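Local coordinates for nucleoside permease NupG (PDB 7DLA), which imports a broad range of purine and pyrimidine nucleosides across the inner membrane of Escherichia coli by proton symport, at residues C16-W21 with I141-A146; T23-Y28 with H159-I164; A146-S151 with A253-S258; I262-F267 with I316-A321; A296-G301 with V309-S314. The protein carries 1 engineered substitution. All coordinates share one frame; numbering follows the deposited sequence.

How the contacts relate
All five contacts join transmembrane helices of this major facilitator superfamily transporter. Contacts 1 and 2 lie in the N-terminal six-helix bundle, with centres about 11 Å apart. They pair both halves of the first membrane span with helices 138-152 and 160-177, so their segments alternate along the chain. Contact 3 shares A146 and helix 138-152 with contact 1 and crosses to helix 253-299 of the C-terminal bundle. Contacts 4 and 5 join that long helix to helix 305-335, their centres about 14 Å apart, and contact 5 is nested within the loop closed by contact 4. The set therefore samples both bundles and the seam where they meet.

Contact 1: C16-W21 with I141-A146; sequences CLWGSW and IGFIMA
S20, whose backbone N packs on A146 CB, donates a hydrogen bond from OG to L17 O at 2.8 Å. The hydroxyl comes from above the carbonyl plane. This bond ties S20 back to the backbone of L17. The two segments meet by small groups and one ring. C16 SG is anti to its own N (chi1 -157°), and this puts the sulfur beside A146 CB at 3.7 Å. A146 CB also sits 3.5 Å from C16 O. On the other flank F143 lays one ring face over G19. The G19 CA stands 3.5 Å from the ring centroid and 24° off the normal, a CH-pi contact. G19 has no side chain, and a CB there would run into F143 CD1. W18 CB touches F143 CE1 at 4.0 Å, with the two side chains set obliquely. G142 brings the backbones close, its CA 4.2 Å from C16 CA. The contact is buried in the N-terminal bundle. Helix 160-177 packs on L17, Y106 of helix 92-122 stacks on W18, and helix 253-299 touches I144 on the far side of helix 138-152.

Contact 2: T23-Y28 with H159-I164; sequences TTLGSY and HMQLYI
T24 and L25 meet the side chain of Q161, and Y28 meets H159. This is a helix pair of the major facilitator fold: the first and sixth membrane spans of the N-terminal bundle touch near their periplasmic ends. Taken in order, T24 comes first. Its CB points toward helix 160-177 and its side chain runs past that of Q161 in the opposite direction. The modelled approach of the two polar ends is doubtful. T24 OG1 has a weak hydrogen bond back to W21 O. L25 follows. Its side chain crosses that of Q161 at about a right angle, and its CB and CD1 lie beside the terminal amide. Q161 is extended beyond CG (chi2 180°), which carries that amide across to the first span. Further on, the backbone N of G26 is hydrogen-bonded to Y44 OH, and S27 OG to N232 OD1; these tie the same helix to other spans. Y28 closes the segment. Its CG is anti to the backbone N (chi1 161°), which sends the ring out to H159. Its side chain also touches M95 of helix 92-122. With alanine in this place H159 would probably lose the ring that packs on its backbone N and CB, and a gap would open there. The Y28 ring and the H159 side chain cross obliquely. Y28 CE1 lies 3.2 Å from H159 N, and Y28 CZ lies 3.5 Å from H159 CB.

Contact 3: A146-S151 with A253-S258; sequences AMWVVS and ASIIMS
Helix segments 146-151 and 253-258 run nearly antiparallel, at 160° between their directions. Their axes approach to 8.2 Å. The nearest backbone pairs are M147 with S254 and W148 with I255, the first 5.6 Å apart between CA atoms. Small serines face each other at the interface: S151 CB meets S254 CB at 3.6 Å. M147 bends at chi3 (53°), and this turns its CE into the other helix, against S254 O and S258 CA. I255 reaches back across the interface. Its CD1 lies 3.4 Å from W148 CA and also packs on S151 CB. The I255 and W148 side chains cross at about a right angle. W148 itself lies on the surface with its indole edge turned to S258. Its NE1 donates a weak hydrogen bond to S258 OG, 3.3 Å long and 155° at the hydrogen. The acceptor sits near the ring plane. S258 OG in turn donates to I255 O, on its own helix. S151 OG is hydrogen-bonded to E156 OE1, and E156 OE2 takes a weak bond from S254 N, so this carboxylate touches both helices. The contact joins the fifth and eighth membrane spans, one from each bundle, near the periplasmic side. Apolar packing and one weak direct hydrogen bond hold the two segments together, with E156 bonded to both. That chemistry is consistent with a seam that can part during the alternating-access cycle of this superfamily.

Contact 4: I262-F267 with I316-A321; sequences ISETLF and IVYGCA
S263 OG donates to I316 O at 3.0 Å, in the carbonyl plane and on a lone pair. Its OG is anti to the backbone N (chi1 -166°), which brings the hydroxyl across to the other helix. I316 O also accepts G319 N, so two donors share this one oxygen. One turn on, F267 lays a ring face over C320. C320 CB is 3.8 Å from the ring centroid and 21° off the normal, a CH-pi contact, while SG stands farther off and oblique. A serine in place of F267 would probably leave C320 CB without its ring face and open a gap beside I316 CG2. G319 makes this closeness possible. Its CA is 3.5 Å from E264 N, and a CB there would clash with S263 and E264. The helices thus cross at 45° with axes only 7.0 Å apart. They belong to the eighth and tenth membrane spans, in the C-terminal bundle of the major facilitator fold. Farther out, E264 and Y318 lie side by side and point the same way. E264 OE1 is near the plane of the Y318 ring, at its edge, 4.1 Å from CE2. Y318 OH is hydrogen-bonded to N228 ND2, and its side chain touches R294.

Contact 5: A296-G301 with V309-S314; sequences ALFAYG and VLLVLS
L297 and L310 cross at about a right angle and form the centre of this contact. Their CD2 methyls meet at 3.6 Å. L297 points its CB at the other helix, and its two methyls part over it. CD2 goes to L310, while CD1 goes to L313 CB at 3.5 Å and to the backbone N of S314. L297 CB itself packs on S314 CB. L310 then extends past L297 with its second methyl, CD1, which rests 3.6 Å from Y300 CB at the surface. F298 leaves its backbone away from helix 305-335, but the ring swings back. Its CD1 lies 3.2 Å from S314 OG and approaches obliquely. The S314 hydroxyl has its hydrogen-bond partner in R294 NH1. The F298 ring also meets other aromatics, W384 edge-to-face and F234 with planes about 30° apart. L311 covers the turn. With CG anti to the carbonyl carbon (chi1 -80°) the side chain turns to the loop, and CD2 sits 3.3 Å from G301 CA. A CB on G301 would run into that methyl. The backbone N of G301 bonds to F298 O as the chain leaves the helix. No hydrogen bond crosses between the two segments. Apolar side chains meshing beside a short periplasmic loop are what a transmembrane helical hairpin shows, here the ninth and tenth spans of the major facilitator fold.

Contact 1: C16-W21 with I141-A146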
# COMPACT_ATOMS: atom_id res chain seq x y z
N CYS A 16 12.54 0.93 2.43
CA CYS A 16 13.14 2.21 2.12
C CYS A 16 13.05 2.47 0.64
O CYS A 16 12.59 3.54 0.21
CB CYS A 16 14.59 2.22 2.58
SG CYS A 16 15.17 3.86 2.85
N LEU A 17 13.43 1.48 -0.18
CA LEU A 17 13.40 1.68 -1.63
C LEU A 17 12.01 2.02 -2.11
O LEU A 17 11.85 2.83 -3.03
CB LEU A 17 13.94 0.46 -2.39
CG LEU A 17 13.14 -0.83 -2.54
CD1 LEU A 17 12.19 -0.86 -3.76
CD2 LEU A 17 14.09 -2.00 -2.63
N TRP A 18 10.98 1.40 -1.52
CA TRP A 18 9.61 1.72 -1.92
C TRP A 18 9.19 3.12 -1.46
O TRP A 18 8.64 3.90 -2.26
CB TRP A 18 8.65 0.67 -1.37
CG TRP A 18 7.45 0.37 -2.28
CD1 TRP A 18 7.40 0.49 -3.64
CD2 TRP A 18 6.19 -0.17 -1.88
NE1 TRP A 18 6.17 0.10 -4.11
CE2 TRP A 18 5.41 -0.31 -3.05
CE3 TRP A 18 5.64 -0.54 -0.65
CZ2 TRP A 18 4.10 -0.81 -3.01
CZ3 TRP A 18 4.35 -1.02 -0.62
CH2 TRP A 18 3.59 -1.16 -1.80
N GLY A 19 9.42 3.46 -0.18
CA GLY A 19 8.97 4.73 0.36
C GLY A 19 9.61 5.95 -0.28
O GLY A 19 9.02 7.03 -0.26
N SER A 20 10.79 5.77 -0.88
CA SER A 20 11.52 6.89 -1.44
C SER A 20 10.71 7.61 -2.52
O SER A 20 10.91 8.81 -2.77
CB SER A 20 12.85 6.41 -2.02
OG SER A 20 12.64 5.49 -3.09
N TRP A 21 9.78 6.90 -3.17
CA TRP A 21 9.02 7.43 -4.29
C TRP A 21 7.52 7.15 -4.23
O TRP A 21 6.76 7.80 -4.95
CB TRP A 21 9.59 6.85 -5.59
CG TRP A 21 9.35 5.37 -5.78
CD1 TRP A 21 10.23 4.34 -5.54
CD2 TRP A 21 8.15 4.76 -6.29
NE1 TRP A 21 9.64 3.13 -5.87
CE2 TRP A 21 8.37 3.37 -6.33
CE3 TRP A 21 6.92 5.27 -6.72
CZ2 TRP A 21 7.40 2.49 -6.79
CZ3 TRP A 21 5.98 4.40 -7.16
CH2 TRP A 21 6.22 3.02 -7.19
N ILE A 141 10.44 1.78 9.60
CA ILE A 141 11.41 2.90 9.77
C ILE A 141 11.99 3.23 8.40
O ILE A 141 12.08 4.41 8.07
CB ILE A 141 12.51 2.54 10.78
CG1 ILE A 141 11.96 2.36 12.19
CG2 ILE A 141 13.59 3.60 10.76
CD1 ILE A 141 13.02 2.41 13.24
N GLY A 142 12.38 2.22 7.64
CA GLY A 142 12.89 2.51 6.31
C GLY A 142 11.93 3.36 5.51
O GLY A 142 12.31 4.37 4.92
N PHE A 143 10.65 2.99 5.55
CA PHE A 143 9.64 3.72 4.79
C PHE A 143 9.50 5.16 5.28
O PHE A 143 9.65 6.11 4.49
CB PHE A 143 8.29 3.00 4.89
CG PHE A 143 7.39 3.25 3.72
CD1 PHE A 143 7.54 2.49 2.57
CD2 PHE A 143 6.40 4.20 3.77
CE1 PHE A 143 6.72 2.69 1.48
CE2 PHE A 143 5.59 4.41 2.67
CZ PHE A 143 5.75 3.65 1.52
N ILE A 144 9.18 5.35 6.57
CA ILE A 144 8.92 6.72 7.05
C ILE A 144 10.16 7.60 6.93
O ILE A 144 10.07 8.79 6.60
CB ILE A 144 8.34 6.73 8.48
CG1 ILE A 144 7.06 5.87 8.54
CG2 ILE A 144 8.13 8.16 8.97
CD1 ILE A 144 6.31 5.94 9.89
N MET A 145 11.35 7.04 7.15
CA MET A 145 12.55 7.83 6.98
C MET A 145 12.79 8.16 5.52
O MET A 145 13.24 9.26 5.22
CB MET A 145 13.74 7.10 7.55
CG MET A 145 14.29 7.71 8.79
SD MET A 145 15.73 6.69 9.13
CE MET A 145 16.47 6.65 7.49
N ALA A 146 12.57 7.21 4.60
CA ALA A 146 12.75 7.53 3.19
C ALA A 146 11.87 8.70 2.79
O ALA A 146 12.33 9.63 2.11
CB ALA A 146 12.47 6.32 2.31

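Contact 2: T23-Y28 with H159-I164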
# COMPACT_ATOMS: atom_id res chain seq x y z
N THR A 23 4.79 7.66 -2.31
CA THR A 23 3.77 8.67 -2.02
C THR A 23 3.95 9.96 -2.81
O THR A 23 2.97 10.69 -3.04
CB THR A 23 3.78 9.01 -0.53
OG1 THR A 23 4.99 9.73 -0.20
CG2 THR A 23 3.63 7.74 0.32
N THR A 24 5.16 10.26 -3.22
CA THR A 24 5.49 11.49 -3.90
C THR A 24 5.32 11.41 -5.41
O THR A 24 5.06 12.44 -6.03
CB THR A 24 6.92 11.82 -3.52
OG1 THR A 24 7.74 10.72 -3.93
CG2 THR A 24 7.04 11.97 -2.01
N LEU A 25 5.39 10.20 -5.99
CA LEU A 25 5.40 10.03 -7.44
C LEU A 25 4.18 10.66 -8.11
O LEU A 25 4.26 11.12 -9.26
CB LEU A 25 5.47 8.54 -7.78
CG LEU A 25 5.65 8.26 -9.28
CD1 LEU A 25 6.91 8.88 -9.91
CD2 LEU A 25 5.48 6.79 -9.66
N GLY A 26 3.04 10.69 -7.44
CA GLY A 26 1.91 11.40 -8.00
C GLY A 26 2.23 12.86 -8.23
O GLY A 26 2.01 13.38 -9.31
N SER A 27 2.76 13.51 -7.19
CA SER A 27 3.12 14.95 -7.26
C SER A 27 4.15 15.18 -8.38
O SER A 27 3.95 16.13 -9.17
CB SER A 27 3.64 15.44 -5.94
OG SER A 27 2.57 15.79 -5.07
N TYR A 28 5.19 14.35 -8.45
CA TYR A 28 6.22 14.48 -9.47
C TYR A 28 5.64 14.31 -10.86
O TYR A 28 6.07 14.98 -11.81
CB TYR A 28 7.35 13.48 -9.18
CG TYR A 28 8.26 13.16 -10.34
CD1 TYR A 28 9.31 14.03 -10.72
CD2 TYR A 28 8.08 11.99 -11.06
CE1 TYR A 28 10.17 13.71 -11.81
CE2 TYR A 28 8.91 11.66 -12.12
CZ TYR A 28 9.96 12.51 -12.50
OH TYR A 28 10.73 12.10 -13.58
N HIS A 159 12.63 13.97 -9.79
CA HIS A 159 12.93 12.63 -10.30
C HIS A 159 14.06 11.96 -9.52
O HIS A 159 14.39 10.79 -9.76
CB HIS A 159 13.36 12.66 -11.77
CG HIS A 159 14.76 13.16 -11.98
ND1 HIS A 159 15.23 14.31 -11.40
CD2 HIS A 159 15.80 12.61 -12.64
CE1 HIS A 159 16.50 14.48 -11.74
NE2 HIS A 159 16.87 13.46 -12.48
N MET A 160 14.69 12.73 -8.63
CA MET A 160 15.76 12.17 -7.82
C MET A 160 15.26 11.03 -6.95
O MET A 160 15.96 10.02 -6.77
CB MET A 160 16.38 13.29 -6.99
CG MET A 160 17.56 13.94 -7.68
SD MET A 160 18.78 12.63 -7.83
CE MET A 160 18.96 12.21 -6.11
N GLN A 161 14.06 11.18 -6.39
CA GLN A 161 13.49 10.14 -5.55
C GLN A 161 13.67 8.77 -6.19
O GLN A 161 14.01 7.79 -5.51
CB GLN A 161 12.01 10.44 -5.29
CG GLN A 161 11.18 10.40 -6.56
CD GLN A 161 9.73 10.70 -6.30
OE1 GLN A 161 9.41 11.27 -5.28
NE2 GLN A 161 8.84 10.35 -7.23
N LEU A 162 13.51 8.71 -7.52
CA LEU A 162 13.57 7.45 -8.24
C LEU A 162 15.01 6.92 -8.32
O LEU A 162 15.25 5.70 -8.18
CB LEU A 162 13.01 7.66 -9.64
CG LEU A 162 11.50 7.63 -9.85
CD1 LEU A 162 11.23 7.77 -11.31
CD2 LEU A 162 10.82 6.38 -9.31
N TYR A 163 15.97 7.81 -8.53
CA TYR A 163 17.37 7.38 -8.52
C TYR A 163 17.71 6.78 -7.17
O TYR A 163 18.35 5.73 -7.09
CB TYR A 163 18.29 8.56 -8.86
CG TYR A 163 18.49 8.66 -10.34
CD1 TYR A 163 18.48 7.52 -11.11
CD2 TYR A 163 18.61 9.88 -10.98
CE1 TYR A 163 18.61 7.57 -12.46
CE2 TYR A 163 18.74 9.95 -12.36
CZ TYR A 163 18.74 8.77 -13.09
OH TYR A 163 18.86 8.75 -14.46
N ILE A 164 17.24 7.42 -6.10
CA ILE A 164 17.51 6.96 -4.75
C ILE A 164 16.86 5.60 -4.50
O ILE A 164 17.46 4.71 -3.89
CB ILE A 164 17.03 8.02 -3.75
CG1 ILE A 164 17.69 9.35 -4.06
CG2 ILE A 164 17.31 7.59 -2.32
CD1 ILE A 164 17.29 10.44 -3.11

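Contact 3: A146-S151 with A253-S258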
# COMPACT_ATOMS: atom_id res chain seq x y z
N ALA A 146 12.57 7.21 4.60
CA ALA A 146 12.75 7.53 3.19
C ALA A 146 11.87 8.70 2.79
O ALA A 146 12.33 9.63 2.11
CB ALA A 146 12.47 6.32 2.31
N MET A 147 10.62 8.69 3.24
CA MET A 147 9.74 9.84 3.06
C MET A 147 10.38 11.10 3.64
O MET A 147 10.45 12.14 2.98
CB MET A 147 8.41 9.58 3.75
CG MET A 147 7.49 8.59 3.01
SD MET A 147 6.04 8.07 3.99
CE MET A 147 5.36 9.65 4.43
N TRP A 148 10.87 11.00 4.88
CA TRP A 148 11.49 12.16 5.54
C TRP A 148 12.68 12.68 4.73
O TRP A 148 12.86 13.90 4.58
CB TRP A 148 11.94 11.77 6.94
CG TRP A 148 10.85 11.80 7.94
CD1 TRP A 148 9.52 11.52 7.74
CD2 TRP A 148 10.99 12.06 9.34
NE1 TRP A 148 8.83 11.62 8.92
CE2 TRP A 148 9.71 11.94 9.92
CE3 TRP A 148 12.07 12.38 10.16
CZ2 TRP A 148 9.48 12.14 11.27
CZ3 TRP A 148 11.85 12.58 11.51
CH2 TRP A 148 10.57 12.46 12.05
N VAL A 149 13.50 11.77 4.23
CA VAL A 149 14.74 12.17 3.59
C VAL A 149 14.41 12.89 2.30
O VAL A 149 14.74 14.07 2.13
CB VAL A 149 15.63 10.95 3.33
CG1 VAL A 149 16.74 11.30 2.38
CG2 VAL A 149 16.19 10.36 4.64
N VAL A 150 13.71 12.20 1.39
CA VAL A 150 13.40 12.80 0.09
C VAL A 150 12.65 14.11 0.28
O VAL A 150 12.89 15.07 -0.45
CB VAL A 150 12.62 11.80 -0.79
CG1 VAL A 150 11.82 12.52 -1.91
CG2 VAL A 150 13.59 10.81 -1.41
N SER A 151 11.78 14.19 1.29
CA SER A 151 11.15 15.48 1.55
C SER A 151 12.19 16.54 1.91
O SER A 151 12.22 17.61 1.30
CB SER A 151 10.10 15.35 2.65
OG SER A 151 9.24 16.48 2.64
N ALA A 253 5.46 18.06 2.24
CA ALA A 253 4.21 17.34 2.47
C ALA A 253 4.49 15.94 2.99
O ALA A 253 3.78 15.46 3.87
CB ALA A 253 3.37 17.29 1.20
N SER A 254 5.52 15.27 2.45
CA SER A 254 5.85 13.93 2.91
C SER A 254 6.07 13.90 4.42
O SER A 254 5.73 12.91 5.07
CB SER A 254 7.07 13.41 2.15
OG SER A 254 6.80 13.35 0.76
N ILE A 255 6.52 15.01 5.00
CA ILE A 255 6.71 15.04 6.45
C ILE A 255 5.37 15.04 7.18
O ILE A 255 5.23 14.44 8.25
CB ILE A 255 7.57 16.27 6.83
CG1 ILE A 255 8.84 16.24 6.01
CG2 ILE A 255 7.95 16.23 8.30
CD1 ILE A 255 9.56 14.94 6.13
N ILE A 256 4.35 15.69 6.62
CA ILE A 256 3.05 15.69 7.29
C ILE A 256 2.29 14.39 7.02
O ILE A 256 1.72 13.78 7.93
CB ILE A 256 2.24 16.93 6.85
CG1 ILE A 256 3.09 18.18 7.09
CG2 ILE A 256 0.87 16.96 7.58
CD1 ILE A 256 3.63 18.31 8.51
N MET A 257 2.31 13.93 5.76
CA MET A 257 1.76 12.63 5.40
C MET A 257 2.37 11.51 6.22
O MET A 257 1.70 10.51 6.46
CB MET A 257 1.97 12.36 3.91
CG MET A 257 1.24 13.35 2.98
SD MET A 257 -0.59 13.20 2.94
CE MET A 257 -0.91 11.56 2.30
N SER A 258 3.62 11.61 6.66
CA SER A 258 4.21 10.50 7.41
C SER A 258 3.38 10.14 8.64
O SER A 258 3.23 8.95 8.97
CB SER A 258 5.63 10.85 7.82
OG SER A 258 5.59 11.98 8.67

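Contact 4: I262-F267 with I316-A321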
# COMPACT_ATOMS: atom_id res chain seq x y z
N ILE A 262 2.88 6.62 10.62
CA ILE A 262 3.05 6.58 12.07
C ILE A 262 1.79 6.01 12.73
O ILE A 262 1.83 5.02 13.47
CB ILE A 262 3.37 7.99 12.58
CG1 ILE A 262 4.64 8.51 11.96
CG2 ILE A 262 3.67 7.97 14.06
CD1 ILE A 262 5.05 9.85 12.53
N SER A 263 0.64 6.63 12.44
CA SER A 263 -0.59 6.25 13.12
C SER A 263 -1.08 4.87 12.69
O SER A 263 -1.69 4.16 13.49
CB SER A 263 -1.68 7.29 12.87
OG SER A 263 -2.73 7.08 13.78
N GLU A 264 -0.80 4.49 11.44
CA GLU A 264 -1.13 3.14 11.00
C GLU A 264 -0.38 2.10 11.81
O GLU A 264 -0.95 1.07 12.19
CB GLU A 264 -0.78 2.97 9.53
CG GLU A 264 -0.68 1.52 9.13
CD GLU A 264 -0.34 1.35 7.68
OE1 GLU A 264 -0.08 2.39 7.00
OE2 GLU A 264 -0.40 0.20 7.20
N THR A 265 0.91 2.32 12.07
CA THR A 265 1.67 1.37 12.88
C THR A 265 1.08 1.28 14.28
O THR A 265 0.78 0.18 14.78
CB THR A 265 3.16 1.76 12.93
OG1 THR A 265 3.74 1.74 11.62
CG2 THR A 265 3.94 0.81 13.83
N LEU A 266 0.88 2.43 14.93
CA LEU A 266 0.36 2.38 16.30
C LEU A 266 -1.03 1.76 16.36
O LEU A 266 -1.37 1.00 17.29
CB LEU A 266 0.33 3.78 16.90
CG LEU A 266 1.65 4.51 16.90
CD1 LEU A 266 1.38 5.90 17.44
CD2 LEU A 266 2.60 3.78 17.78
N PHE A 267 -1.87 2.04 15.37
CA PHE A 267 -3.21 1.52 15.41
C PHE A 267 -3.23 0.03 15.10
O PHE A 267 -4.06 -0.71 15.66
CB PHE A 267 -4.07 2.32 14.43
CG PHE A 267 -4.86 3.42 15.09
CD1 PHE A 267 -6.04 3.15 15.76
CD2 PHE A 267 -4.42 4.72 15.04
CE1 PHE A 267 -6.76 4.17 16.37
CE2 PHE A 267 -5.14 5.74 15.65
CZ PHE A 267 -6.30 5.47 16.31
N ILE A 316 -4.01 11.24 11.75
CA ILE A 316 -4.26 10.29 12.84
C ILE A 316 -5.38 9.33 12.46
O ILE A 316 -5.27 8.10 12.61
CB ILE A 316 -4.60 11.04 14.14
CG1 ILE A 316 -3.45 11.94 14.59
CG2 ILE A 316 -5.00 10.02 15.21
CD1 ILE A 316 -2.22 11.19 14.85
N VAL A 317 -6.50 9.88 11.97
CA VAL A 317 -7.65 9.04 11.62
C VAL A 317 -7.28 8.04 10.55
O VAL A 317 -7.86 6.93 10.48
CB VAL A 317 -8.85 9.91 11.19
CG1 VAL A 317 -10.10 9.08 11.25
CG2 VAL A 317 -9.06 11.01 12.17
N TYR A 318 -6.32 8.38 9.71
CA TYR A 318 -5.95 7.49 8.61
C TYR A 318 -5.51 6.12 9.11
O TYR A 318 -5.73 5.11 8.43
CB TYR A 318 -4.83 8.12 7.78
CG TYR A 318 -4.20 7.18 6.79
CD1 TYR A 318 -4.79 6.94 5.56
CD2 TYR A 318 -3.06 6.48 7.11
CE1 TYR A 318 -4.21 6.06 4.66
CE2 TYR A 318 -2.49 5.60 6.23
CZ TYR A 318 -3.06 5.39 5.01
OH TYR A 318 -2.45 4.51 4.16
N GLY A 319 -4.87 6.07 10.27
CA GLY A 319 -4.23 4.83 10.66
C GLY A 319 -5.24 3.77 11.03
O GLY A 319 -5.19 2.63 10.54
N CYS A 320 -6.16 4.11 11.92
CA CYS A 320 -7.33 3.28 12.13
C CYS A 320 -8.01 2.96 10.81
O CYS A 320 -8.15 1.79 10.44
CB CYS A 320 -8.26 3.99 13.10
SG CYS A 320 -9.93 3.51 12.92
N ALA A 321 -8.40 3.99 10.04
CA ALA A 321 -9.11 3.77 8.78
C ALA A 321 -8.46 2.69 7.91
O ALA A 321 -9.15 1.83 7.36
CB ALA A 321 -9.21 5.07 8.01

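Contact 5: A296-G301 with V309-S314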
# COMPACT_ATOMS: atom_id res chain seq x y z
N ALA A 296 -13.22 14.04 4.92
CA ALA A 296 -13.85 15.28 5.36
C ALA A 296 -12.82 16.27 5.90
O ALA A 296 -12.90 17.47 5.62
CB ALA A 296 -14.90 14.99 6.42
N LEU A 297 -11.84 15.78 6.67
CA LEU A 297 -10.84 16.67 7.24
C LEU A 297 -9.84 17.19 6.19
O LEU A 297 -9.33 18.32 6.30
CB LEU A 297 -10.13 15.94 8.39
CG LEU A 297 -10.91 15.81 9.69
CD1 LEU A 297 -10.14 15.00 10.66
CD2 LEU A 297 -11.19 17.16 10.31
N PHE A 298 -9.55 16.37 5.17
CA PHE A 298 -8.80 16.83 4.00
C PHE A 298 -9.54 17.92 3.24
O PHE A 298 -8.91 18.87 2.74
CB PHE A 298 -8.54 15.64 3.08
CG PHE A 298 -7.17 15.08 3.18
CD1 PHE A 298 -6.56 14.90 4.41
CD2 PHE A 298 -6.54 14.57 2.05
CE1 PHE A 298 -5.31 14.34 4.49
CE2 PHE A 298 -5.31 13.99 2.12
CZ PHE A 298 -4.69 13.88 3.34
N ALA A 299 -10.87 17.79 3.12
CA ALA A 299 -11.69 18.76 2.41
C ALA A 299 -11.65 20.15 3.03
O ALA A 299 -11.74 21.15 2.31
CB ALA A 299 -13.12 18.27 2.34
N TYR A 300 -11.50 20.26 4.34
CA TYR A 300 -11.39 21.56 4.98
C TYR A 300 -9.99 21.85 5.48
O TYR A 300 -9.79 22.86 6.17
CB TYR A 300 -12.40 21.67 6.11
CG TYR A 300 -13.78 21.55 5.58
CD1 TYR A 300 -14.31 20.32 5.21
CD2 TYR A 300 -14.55 22.68 5.38
CE1 TYR A 300 -15.59 20.22 4.70
CE2 TYR A 300 -15.82 22.60 4.87
CZ TYR A 300 -16.34 21.37 4.53
OH TYR A 300 -17.61 21.31 4.02
N GLY A 301 -9.03 20.99 5.13
CA GLY A 301 -7.63 21.16 5.55
C GLY A 301 -7.01 22.41 4.96
O GLY A 301 -7.29 22.71 3.79
N VAL A 309 -4.68 21.99 11.88
CA VAL A 309 -5.16 21.14 12.96
C VAL A 309 -6.01 20.02 12.37
O VAL A 309 -5.73 18.83 12.58
CB VAL A 309 -5.95 21.97 13.99
CG1 VAL A 309 -6.74 21.05 14.93
CG2 VAL A 309 -5.03 22.92 14.75
N LEU A 310 -7.01 20.40 11.55
CA LEU A 310 -7.83 19.43 10.82
C LEU A 310 -6.99 18.47 9.98
O LEU A 310 -7.28 17.27 9.92
CB LEU A 310 -8.86 20.15 9.93
CG LEU A 310 -10.08 20.95 10.48
CD1 LEU A 310 -11.20 21.00 9.46
CD2 LEU A 310 -10.64 20.38 11.78
N LEU A 311 -5.96 18.98 9.32
CA LEU A 311 -5.14 18.11 8.48
C LEU A 311 -4.42 17.04 9.30
O LEU A 311 -4.38 15.86 8.90
CB LEU A 311 -4.14 18.97 7.71
CG LEU A 311 -4.66 19.69 6.48
CD1 LEU A 311 -3.47 20.31 5.78
CD2 LEU A 311 -5.34 18.74 5.55
N VAL A 312 -3.87 17.42 10.45
CA VAL A 312 -3.16 16.48 11.32
C VAL A 312 -4.13 15.46 11.91
O VAL A 312 -3.81 14.26 12.01
CB VAL A 312 -2.40 17.25 12.41
CG1 VAL A 312 -2.10 16.36 13.61
CG2 VAL A 312 -1.14 17.85 11.84
N LEU A 313 -5.30 15.93 12.34
CA LEU A 313 -6.40 15.06 12.74
C LEU A 313 -6.68 14.01 11.69
O LEU A 313 -6.83 12.83 12.01
CB LEU A 313 -7.64 15.91 13.00
CG LEU A 313 -7.99 16.23 14.45
CD1 LEU A 313 -6.84 16.80 15.22
CD2 LEU A 313 -9.08 17.26 14.35
N SER A 314 -6.77 14.43 10.43
CA SER A 314 -6.97 13.46 9.36
C SER A 314 -5.87 12.42 9.34
O SER A 314 -6.15 11.22 9.26
CB SER A 314 -7.04 14.15 8.01
OG SER A 314 -7.20 13.18 6.99